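Local atomic coordinates of Plm1 (Streptomyces sp. HK803, PDB entry 4HXY), a protein that probably uses NADPH to reduce the beta-keto group of the growing polyketide in the first module of phoslactomycin biosynthesis. Residues L29-V34 against H75-H80; E158-V163 against S427-S432; L217-Q222 against S257-A262. One frame throughout, in Å; residues are numbered along the deposited sequence. Where two conformers were deposited one is given.

Interaction 1: L29-V34 against H75-H80; sequences LLLGEV and HEVAGH
The carbonyl oxygen of Val77, the residue that meets both Leu29 and Leu31, is gripped twice: His80 N reaches Val77 O over 3.3 Å, closing a type II turn, and Arg124 NH1 supplies a second hydrogen bond. Gly79 takes the third place of that turn with a positive phi of 78°, where a CB would press on the carbonyl oxygen of Ala78. The turn carries the chain on from Val77 to His80.

One methyl carries most of the contact. With Val77 CG1 anti to the carbonyl carbon (chi1 -60°), this branch points at the notch between the two leucine ends, 3.8 Å from Leu29 CD2 and 3.9 Å from Leu31 CD1. Leu29 and Val77 run past one another in opposing directions, whereas Leu31 meets the valine at a slant. Leu31 CD1 also comes within 4.3 Å of Glu76 CB, so the glutamate lends its aliphatic root to the apolar patch, while its carboxylate serves a different end: Glu76 OE1 forms a salt bridge with Arg53 NH2. The backbones stay well apart, with the CA atoms of Leu31 and Glu76 separated by 8.7 Å, and side chains alone bridge the gap. The case illustrates how strand alternation sorts residues, since Leu29 and Leu31 face the helix and Leu30 between them does not.

The arrangement belongs to the N-terminal Rossmann-like half found in modular ketoreductases. Strand 28-32 runs parallel to strand 59-63, with Val60 touching both Leu29 and Leu31, and helix 67-77, which follows that neighbouring strand, packs its C-terminal part against them.

Interaction 2: E158-V163 against S427-S432; sequences EDQLAV and SPLFGS
The chain entering strand 160-164 passes close to a 3-10 turn near the C terminus, the CA atoms of Glu158 and Pro428 lying 6.5 Å apart and those of Gln160 and Leu429 8.0 Å. Bent at chi2 (-66°), the Glu158 chain brings OE1 against the proline ring, 3.6 Å from both Pro428 CG and Pro428 CB. Asp159 approaches the same ring obliquely; its CG sits between the backbone N and the carbonyl carbon (chi1 63°), which puts OD1 4.1 Å from Pro428 CG. Both carboxylates have a second partner, Glu158 OE2 forming a salt bridge with Arg172 and Asp159 OD2 one with Arg425. Shortened to an alanine, Glu158 would probably leave Arg172 without its carboxylate mate and open a gap beside CB and CG of Pro428. Strand 160-164 lies between strand 125-131 and antiparallel strand 167-175 in the N-terminal half of this ketoreductase, so the C-terminal tail folds back onto that half. A water donates to Asp159 OD1 (2.7 Å) and receives a weak bond from Leu429 N, an amide that also bonds weakly to Ser427 OG. Gln160 sends OE1 to Arg171 NH1 and only grazes Leu429 CD1.

Interaction 3: L217-Q222 against S257-A262; sequences LLLSRQ and SGLIDA. With NDP (NADPH dihydro-nicotinamide-adenine-dinucleotide phosphate), chain C.
The pocket for the 2'-phosphate of NADPH, at the end of the second strand of the ketoreductase Rossmann fold, adjoins the contact of Leu217 and Leu219 with Leu259. Leu219 joins the two: with CG anti to the backbone N (chi1 -177°), one branch turns to the helix, CD1 lying 3.9 Å from Leu259 CD2, and the other to the adenine, CD2 lying 3.8 Å from NDP C2A. Leu217 CD1 adds a looser touch to Leu259 CD1.

Beyond the strand, the phosphate is held by five bonds. Arg221 gives its amide N and NE to NDP O3X, the latter nearly straight (2.7 Å, 167°), and NH2 to O2X at 2.8 Å. Bent at chi3, the arginine places its guanidinium with the phosphorus at its edge, in plane, and N7A of the adenine 3.3 Å over the centre of one face. Gln222 holds NDP O1X with both its amide N and NE2. Such recognition is consistent with a preference for NADPH over NADH.

Strand 215-220 lies between parallel strands 189-193 and 242-247; helix 253-265 covers the side of Leu217 and Leu219, and helix 229-237 packs against Leu218.

In the fold
From the N terminus, interaction 1 comes first, closing a loop of 40 residues in which strand 59-63 and most of helix 67-77 lie. The chain is still within the N-terminal half when interaction 2 opens at 158-163. Its partner, 427-432, arrives only after 263 intervening residues, so this wide loop contains the whole of interaction 3, a local closure of 34 residues within the cofactor-binding half. Interactions 1 and 3 are thus comparable short strand-to-helix contacts in two Rossmann-like halves, their centres about 42 Å apart, while interaction 2 brings the C-terminal tail back to the first half. None of the three crosses another.

Interaction 1: L29-V34 against H75-H80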
loop_
_atom_site.group_PDB
_atom_site.type_symbol
_atom_site.label_atom_id
_atom_site.label_comp_id
_atom_site.label_asym_id
_atom_site.label_seq_id
_atom_site.Cartn_x
_atom_site.Cartn_y
_atom_site.Cartn_z
ATOM N N LEU A 29 3.495 -25.824 11.894
ATOM C CA LEU A 29 4.659 -25.032 12.238
ATOM C C LEU A 29 4.184 -23.598 12.510
ATOM O O LEU A 29 3.500 -23.016 11.702
ATOM C CB LEU A 29 5.651 -25.031 11.083
ATOM C CG LEU A 29 6.808 -24.041 11.172
ATOM C CD1 LEU A 29 7.740 -24.423 12.300
ATOM C CD2 LEU A 29 7.531 -24.008 9.865
ATOM N N LEU A 30 4.540 -23.061 13.666
ATOM C CA LEU A 30 4.098 -21.734 14.040
ATOM C C LEU A 30 5.306 -20.822 14.020
ATOM O O LEU A 30 6.292 -21.108 14.664
ATOM C CB LEU A 30 3.459 -21.769 15.431
ATOM C CG LEU A 30 1.979 -22.118 15.532
ATOM C CD1 LEU A 30 1.480 -23.036 14.456
ATOM C CD2 LEU A 30 1.594 -22.576 16.905
ATOM N N LEU A 31 5.197 -19.727 13.271
ATOM C CA LEU A 31 6.289 -18.781 13.109
ATOM C C LEU A 31 5.877 -17.360 13.472
ATOM O O LEU A 31 4.716 -17.048 13.511
ATOM C CB LEU A 31 6.813 -18.782 11.671
ATOM C CG LEU A 31 7.289 -20.137 11.172
ATOM C CD1 LEU A 31 7.615 -20.068 9.714
ATOM C CD2 LEU A 31 8.493 -20.562 11.968
ATOM N N GLY A 32 6.874 -16.535 13.767
ATOM C CA GLY A 32 6.621 -15.152 14.144
ATOM C C GLY A 32 6.071 -15.131 15.550
ATOM O O GLY A 32 6.603 -15.804 16.443
ATOM N N GLU A 33 4.995 -14.391 15.757
ATOM C CA GLU A 33 4.373 -14.315 17.062
ATOM C C GLU A 33 2.946 -14.816 16.962
ATOM O O GLU A 33 2.037 -14.087 16.581
ATOM C CB GLU A 33 4.372 -12.889 17.581
ATOM C CG GLU A 33 3.928 -12.768 19.028
ATOM C CD GLU A 33 4.306 -11.434 19.654
ATOM O OE1 GLU A 33 5.018 -10.624 18.995
ATOM O OE2 GLU A 33 3.880 -11.195 20.807
ATOM N N VAL A 34 2.752 -16.068 17.332
ATOM C CA VAL A 34 1.416 -16.640 17.362
ATOM C C VAL A 34 0.955 -16.613 18.811
ATOM O O VAL A 34 1.599 -17.210 19.679
ATOM C CB VAL A 34 1.405 -18.079 16.796
ATOM C CG1 VAL A 34 0.021 -18.656 16.835
ATOM C CG2 VAL A 34 1.936 -18.062 15.358
ATOM N N HIS A 75 11.510 -16.793 4.626
ATOM C CA HIS A 75 12.894 -17.253 4.521
ATOM C C HIS A 75 13.123 -18.542 5.313
ATOM O O HIS A 75 13.955 -19.372 4.919
ATOM C CB HIS A 75 13.878 -16.180 4.993
ATOM C CG HIS A 75 13.944 -14.987 4.096
ATOM N ND1 HIS A 75 13.587 -15.024 2.766
ATOM C CD2 HIS A 75 14.313 -13.710 4.351
ATOM C CE1 HIS A 75 13.732 -13.818 2.242
ATOM N NE2 HIS A 75 14.181 -13.008 3.178
ATOM N N GLU A 76 12.421 -18.699 6.427
ATOM C CA GLU A 76 12.556 -19.916 7.230
ATOM C C GLU A 76 12.073 -21.148 6.503
ATOM O O GLU A 76 12.639 -22.211 6.659
ATOM C CB GLU A 76 11.779 -19.842 8.533
ATOM C CG GLU A 76 12.364 -18.959 9.564
ATOM C CD GLU A 76 13.636 -19.483 10.206
ATOM O OE1 GLU A 76 13.943 -20.680 10.139
ATOM O OE2 GLU A 76 14.336 -18.657 10.781
ATOM N N VAL A 77 10.980 -21.012 5.772
ATOM C CA VAL A 77 10.408 -22.155 5.070
ATOM C C VAL A 77 10.897 -22.342 3.639
ATOM O O VAL A 77 10.493 -23.270 2.968
ATOM C CB VAL A 77 8.863 -22.184 5.127
ATOM C CG1 VAL A 77 8.401 -22.256 6.560
ATOM C CG2 VAL A 77 8.262 -21.012 4.424
ATOM N N ALA A 78 11.745 -21.438 3.177
ATOM C CA ALA A 78 12.247 -21.539 1.829
ATOM C C ALA A 78 13.078 -22.783 1.678
ATOM O O ALA A 78 13.929 -23.072 2.504
ATOM C CB ALA A 78 13.094 -20.330 1.524
ATOM N N GLY A 79 12.860 -23.502 0.602
ATOM C CA GLY A 79 13.668 -24.664 0.332
ATOM C C GLY A 79 13.301 -25.889 1.131
ATOM O O GLY A 79 13.979 -26.900 1.043
ATOM N N HIS A 80 12.227 -25.804 1.901
ATOM C CA HIS A 80 11.750 -26.942 2.663
ATOM C C HIS A 80 10.303 -27.202 2.330
ATOM O O HIS A 80 9.534 -26.268 2.218
ATOM C CB HIS A 80 11.889 -26.698 4.157
ATOM C CG HIS A 80 13.280 -26.368 4.583
ATOM N ND1 HIS A 80 14.324 -27.256 4.459
ATOM C CD2 HIS A 80 13.798 -25.252 5.138
ATOM C CE1 HIS A 80 15.427 -26.697 4.912
ATOM N NE2 HIS A 80 15.135 -25.482 5.334
#

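Interaction 2: E158-V163 against S427-S432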
loop_
_atom_site.group_PDB
_atom_site.type_symbol
_atom_site.label_atom_id
_atom_site.label_comp_id
_atom_site.label_asym_id
_atom_site.label_seq_id
_atom_site.Cartn_x
_atom_site.Cartn_y
_atom_site.Cartn_z
ATOM N N GLU A 158 -10.641 -18.902 -0.945
ATOM C CA GLU A 158 -10.438 -17.530 -0.493
ATOM C C GLU A 158 -9.069 -17.439 0.178
ATOM O O GLU A 158 -8.673 -18.367 0.894
ATOM C CB GLU A 158 -11.563 -17.126 0.469
ATOM C CG GLU A 158 -12.980 -17.162 -0.154
ATOM C CD GLU A 158 -13.201 -16.137 -1.247
ATOM O OE1 GLU A 158 -12.413 -15.168 -1.359
ATOM O OE2 GLU A 158 -14.193 -16.276 -1.995
ATOM N N ASP A 159 -8.335 -16.350 -0.074
ATOM C CA ASP A 159 -6.996 -16.175 0.502
ATOM C C ASP A 159 -6.734 -14.774 1.076
ATOM O O ASP A 159 -5.616 -14.486 1.499
ATOM C CB ASP A 159 -5.935 -16.523 -0.554
ATOM C CG ASP A 159 -5.982 -15.594 -1.785
ATOM O OD1 ASP A 159 -6.900 -14.738 -1.890
ATOM O OD2 ASP A 159 -5.068 -15.729 -2.632
ATOM N N GLN A 160 -7.756 -13.921 1.074
ATOM C CA GLN A 160 -7.676 -12.589 1.689
ATOM C C GLN A 160 -8.927 -12.400 2.534
ATOM O O GLN A 160 -9.977 -11.962 2.047
ATOM C CB GLN A 160 -7.506 -11.493 0.639
ATOM C CG GLN A 160 -6.164 -11.629 -0.099
ATOM C CD GLN A 160 -5.897 -10.546 -1.116
ATOM O OE1 GLN A 160 -6.090 -9.367 -0.841
ATOM N NE2 GLN A 160 -5.367 -10.934 -2.273
ATOM N N LEU A 161 -8.791 -12.724 3.808
ATOM C CA LEU A 161 -9.936 -12.865 4.703
ATOM C C LEU A 161 -9.805 -11.997 5.939
ATOM O O LEU A 161 -8.693 -11.683 6.403
ATOM C CB LEU A 161 -10.071 -14.333 5.135
ATOM C CG LEU A 161 -10.382 -15.328 4.013
ATOM C CD1 LEU A 161 -10.117 -16.727 4.481
ATOM C CD2 LEU A 161 -11.840 -15.150 3.529
ATOM N N ALA A 162 -10.955 -11.661 6.518
ATOM C CA ALA A 162 -11.005 -10.967 7.780
ATOM C C ALA A 162 -12.108 -11.564 8.633
ATOM O O ALA A 162 -13.173 -11.929 8.133
ATOM C CB ALA A 162 -11.235 -9.461 7.563
ATOM N N VAL A 163 -11.837 -11.662 9.926
ATOM C CA VAL A 163 -12.844 -12.083 10.911
ATOM C C VAL A 163 -13.340 -10.864 11.679
ATOM O O VAL A 163 -12.554 -10.077 12.209
ATOM C CB VAL A 163 -12.305 -13.165 11.883
ATOM C CG1 VAL A 163 -13.410 -13.556 12.863
ATOM C CG2 VAL A 163 -11.828 -14.382 11.113
ATOM N N SER A 427 -7.461 -15.954 -8.532
ATOM C CA SER A 427 -7.684 -14.767 -7.702
ATOM C C SER A 427 -9.162 -14.451 -7.523
ATOM O O SER A 427 -9.782 -13.880 -8.417
ATOM C CB SER A 427 -7.042 -13.538 -8.327
ATOM O OG SER A 427 -7.379 -12.379 -7.542
ATOM N N PRO A 428 -9.724 -14.777 -6.360
ATOM C CA PRO A 428 -11.117 -14.378 -6.149
ATOM C C PRO A 428 -11.297 -12.863 -5.965
ATOM O O PRO A 428 -12.424 -12.383 -5.964
ATOM C CB PRO A 428 -11.507 -15.143 -4.889
ATOM C CG PRO A 428 -10.245 -15.396 -4.183
ATOM C CD PRO A 428 -9.201 -15.589 -5.255
ATOM N N LEU A 429 -10.185 -12.136 -5.809
ATOM C CA LEU A 429 -10.218 -10.680 -5.648
ATOM C C LEU A 429 -10.959 -9.978 -6.784
ATOM O O LEU A 429 -11.632 -8.971 -6.542
ATOM C CB LEU A 429 -8.781 -10.148 -5.554
ATOM C CG LEU A 429 -8.617 -8.654 -5.281
ATOM C CD1 LEU A 429 -9.038 -8.287 -3.857
ATOM C CD2 LEU A 429 -7.176 -8.228 -5.536
ATOM N N PHE A 430 -10.837 -10.499 -8.010
ATOM C CA PHE A 430 -11.366 -9.839 -9.188
ATOM C C PHE A 430 -12.631 -10.490 -9.737
ATOM O O PHE A 430 -12.958 -10.323 -10.913
ATOM C CB PHE A 430 -10.302 -9.837 -10.272
ATOM C CG PHE A 430 -9.098 -9.041 -9.935
ATOM C CD1 PHE A 430 -9.197 -7.667 -9.808
ATOM C CD2 PHE A 430 -7.858 -9.642 -9.751
ATOM C CE1 PHE A 430 -8.091 -6.903 -9.511
ATOM C CE2 PHE A 430 -6.748 -8.865 -9.453
ATOM C CZ PHE A 430 -6.874 -7.505 -9.334
ATOM N N GLY A 431 -13.372 -11.188 -8.879
ATOM C CA GLY A 431 -14.627 -11.826 -9.309
ATOM C C GLY A 431 -15.579 -10.967 -10.134
ATOM O O GLY A 431 -16.226 -11.454 -11.065
ATOM N N SER A 432 -15.648 -9.670 -9.827
ATOM C CA SER A 432 -16.589 -8.773 -10.492
ATOM C C SER A 432 -16.193 -8.439 -11.944
ATOM O O SER A 432 -16.990 -7.867 -12.693
ATOM C CB SER A 432 -16.751 -7.491 -9.684
ATOM O OG SER A 432 -15.576 -6.698 -9.718
HETATM O O HOH W 1 -7.511 -12.956 -3.888
#

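Interaction 3: L217-Q222 against S257-A262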
loop_
_atom_site.group_PDB
_atom_site.type_symbol
_atom_site.label_atom_id
_atom_site.label_comp_id
_atom_site.label_asym_id
_atom_site.label_seq_id
_atom_site.Cartn_x
_atom_site.Cartn_y
_atom_site.Cartn_z
ATOM N N LEU A 217 7.372 24.067 -2.766
ATOM C CA LEU A 217 8.653 23.500 -2.351
ATOM C C LEU A 217 8.762 22.067 -2.871
ATOM O O LEU A 217 7.905 21.218 -2.577
ATOM C CB LEU A 217 8.782 23.512 -0.840
ATOM C CG LEU A 217 8.849 24.863 -0.106
ATOM C CD1 LEU A 217 9.421 24.626 1.268
ATOM C CD2 LEU A 217 9.712 25.863 -0.847
ATOM N N LEU A 218 9.818 21.819 -3.643
ATOM C CA LEU A 218 10.077 20.509 -4.231
ATOM C C LEU A 218 11.183 19.877 -3.403
ATOM O O LEU A 218 12.298 20.413 -3.320
ATOM C CB LEU A 218 10.513 20.628 -5.676
ATOM C CG LEU A 218 9.634 21.416 -6.635
ATOM C CD1 LEU A 218 10.274 21.349 -8.002
ATOM C CD2 LEU A 218 8.177 20.910 -6.680
ATOM N N LEU A 219 10.870 18.775 -2.743
ATOM C CA LEU A 219 11.821 18.138 -1.816
ATOM C C LEU A 219 12.292 16.793 -2.359
ATOM O O LEU A 219 11.486 15.951 -2.756
ATOM C CB LEU A 219 11.152 17.940 -0.453
ATOM C CG LEU A 219 11.991 17.356 0.687
ATOM C CD1 LEU A 219 11.490 17.848 2.041
ATOM C CD2 LEU A 219 11.940 15.829 0.634
ATOM N N SER A 220 13.608 16.593 -2.354
ATOM C CA SER A 220 14.210 15.329 -2.808
ATOM C C SER A 220 15.622 15.325 -2.267
ATOM O O SER A 220 16.089 16.352 -1.787
ATOM C CB SER A 220 14.178 15.199 -4.309
ATOM O OG SER A 220 15.038 16.140 -4.953
ATOM N N ARG A 221 16.303 14.184 -2.288
ATOM C CA ARG A 221 17.682 14.175 -1.793
ATOM C C ARG A 221 18.595 15.027 -2.673
ATOM O O ARG A 221 19.541 15.636 -2.174
ATOM C CB ARG A 221 18.217 12.764 -1.695
ATOM C CG ARG A 221 17.528 11.947 -0.623
ATOM C CD ARG A 221 17.709 10.456 -0.806
ATOM N NE ARG A 221 17.267 9.978 -2.101
ATOM C CZ ARG A 221 17.351 8.702 -2.477
ATOM N NH1 ARG A 221 17.838 7.793 -1.638
ATOM N NH2 ARG A 221 16.971 8.335 -3.685
ATOM N N GLN A 222 18.315 15.074 -3.960
ATOM C CA GLN A 222 19.138 15.846 -4.891
ATOM C C GLN A 222 18.795 17.322 -4.876
ATOM O O GLN A 222 19.669 18.160 -5.110
ATOM C CB GLN A 222 19.026 15.311 -6.297
ATOM C CG GLN A 222 19.764 13.999 -6.496
ATOM C CD GLN A 222 19.475 13.395 -7.825
ATOM O OE1 GLN A 222 20.236 13.566 -8.785
ATOM N NE2 GLN A 222 18.326 12.719 -7.924
ATOM N N SER A 257 12.221 18.541 10.375
ATOM C CA SER A 257 11.679 19.411 11.422
ATOM C C SER A 257 12.247 20.831 11.307
ATOM O O SER A 257 11.527 21.802 11.532
ATOM C CB SER A 257 11.946 18.827 12.809
ATOM O OG SER A 257 13.338 18.700 13.049
ATOM N N GLY A 258 13.525 20.941 10.950
ATOM C CA GLY A 258 14.155 22.228 10.635
ATOM C C GLY A 258 13.464 23.018 9.541
ATOM O O GLY A 258 13.234 24.225 9.690
ATOM N N LEU A 259 13.138 22.337 8.444
ATOM C CA LEU A 259 12.488 22.951 7.294
ATOM C C LEU A 259 11.106 23.437 7.689
ATOM O O LEU A 259 10.725 24.588 7.425
ATOM C CB LEU A 259 12.373 21.940 6.148
ATOM C CG LEU A 259 11.612 22.426 4.918
ATOM C CD1 LEU A 259 12.287 23.663 4.326
ATOM C CD2 LEU A 259 11.484 21.321 3.875
ATOM N N ILE A 260 10.344 22.534 8.295
ATOM C CA ILE A 260 8.976 22.828 8.686
ATOM C C ILE A 260 8.927 23.992 9.696
ATOM O O ILE A 260 8.106 24.907 9.571
ATOM C CB ILE A 260 8.284 21.555 9.215
ATOM C CG1 ILE A 260 8.045 20.593 8.039
ATOM C CG2 ILE A 260 6.986 21.917 9.930
ATOM C CD1 ILE A 260 7.768 19.121 8.416
ATOM N N ASP A 261 9.807 23.946 10.685
ATOM C CA ASP A 261 9.895 25.018 11.686
ATOM C C ASP A 261 10.251 26.371 11.062
ATOM O O ASP A 261 9.688 27.401 11.446
ATOM C CB ASP A 261 10.948 24.658 12.743
ATOM C CG ASP A 261 10.492 23.558 13.691
ATOM O OD1 ASP A 261 9.322 23.097 13.620
ATOM O OD2 ASP A 261 11.326 23.136 14.524
ATOM N N ALA A 262 11.190 26.367 10.121
ATOM C CA ALA A 262 11.646 27.591 9.455
ATOM C C ALA A 262 10.529 28.217 8.631
ATOM O O ALA A 262 10.407 29.432 8.572
ATOM C CB ALA A 262 12.856 27.308 8.565
HETATM P PA NDP C . 10.710 9.119 -9.629
HETATM O O1A NDP C . 10.838 9.949 -10.861
HETATM O O2A NDP C . 11.814 8.161 -9.296
HETATM O O5B NDP C . 10.487 10.080 -8.373
HETATM C C5B NDP C . 10.757 9.618 -7.066
HETATM C C4B NDP C . 11.280 10.773 -6.262
HETATM O O4B NDP C . 11.514 10.374 -4.927
HETATM C C3B NDP C . 12.603 11.297 -6.767
HETATM O O3B NDP C . 12.488 12.729 -6.876
HETATM C C2B NDP C . 13.613 10.921 -5.706
HETATM O O2B NDP C . 14.602 11.927 -5.769
HETATM C C1B NDP C . 12.720 10.949 -4.469
HETATM N N9A NDP C . 13.220 10.253 -3.290
HETATM C C8A NDP C . 13.567 8.925 -3.163
HETATM N N7A NDP C . 14.001 8.705 -1.903
HETATM C C5A NDP C . 13.910 9.884 -1.206
HETATM C C6A NDP C . 14.196 10.250 0.099
HETATM N N6A NDP C . 14.664 9.420 1.025
HETATM N N1A NDP C . 13.996 11.569 0.464
HETATM C C2A NDP C . 13.485 12.493 -0.440
HETATM N N3A NDP C . 13.204 12.145 -1.736
HETATM C C4A NDP C . 13.413 10.849 -2.091
HETATM O O3 NDP C . 9.356 8.248 -9.657
HETATM P PN NDP C . 7.910 8.693 -10.130
HETATM O O1N NDP C . 7.504 7.741 -11.188
HETATM O O2N NDP C . 7.776 10.140 -10.387
HETATM O O5D NDP C . 6.985 8.248 -8.905
HETATM C C5D NDP C . 6.799 9.070 -7.782
HETATM C C4D NDP C . 5.835 8.374 -6.836
HETATM O O4D NDP C . 4.689 7.921 -7.536
HETATM C C3D NDP C . 6.450 7.151 -6.196
HETATM O O3D NDP C . 6.190 7.168 -4.825
HETATM C C2D NDP C . 5.741 5.976 -6.837
HETATM O O2D NDP C . 5.663 4.844 -5.995
HETATM C C1D NDP C . 4.401 6.579 -7.206
HETATM N N1N NDP C . 3.803 5.917 -8.374
HETATM C C2N NDP C . 4.326 6.097 -9.623
HETATM C C3N NDP C . 3.884 5.362 -10.725
HETATM C C7N NDP C . 4.398 5.614 -12.089
HETATM O O7N NDP C . 3.724 4.979 -13.108
HETATM N N7N NDP C . 5.458 6.352 -12.382
HETATM C C4N NDP C . 2.594 4.600 -10.588
HETATM C C5N NDP C . 2.099 4.476 -9.186
HETATM C C6N NDP C . 2.701 5.149 -8.148
HETATM P P2B NDP C . 16.038 11.794 -5.077
HETATM O O1X NDP C . 16.799 13.008 -5.558
HETATM O O2X NDP C . 16.727 10.489 -5.500
HETATM O O3X NDP C . 15.896 11.760 -3.611
#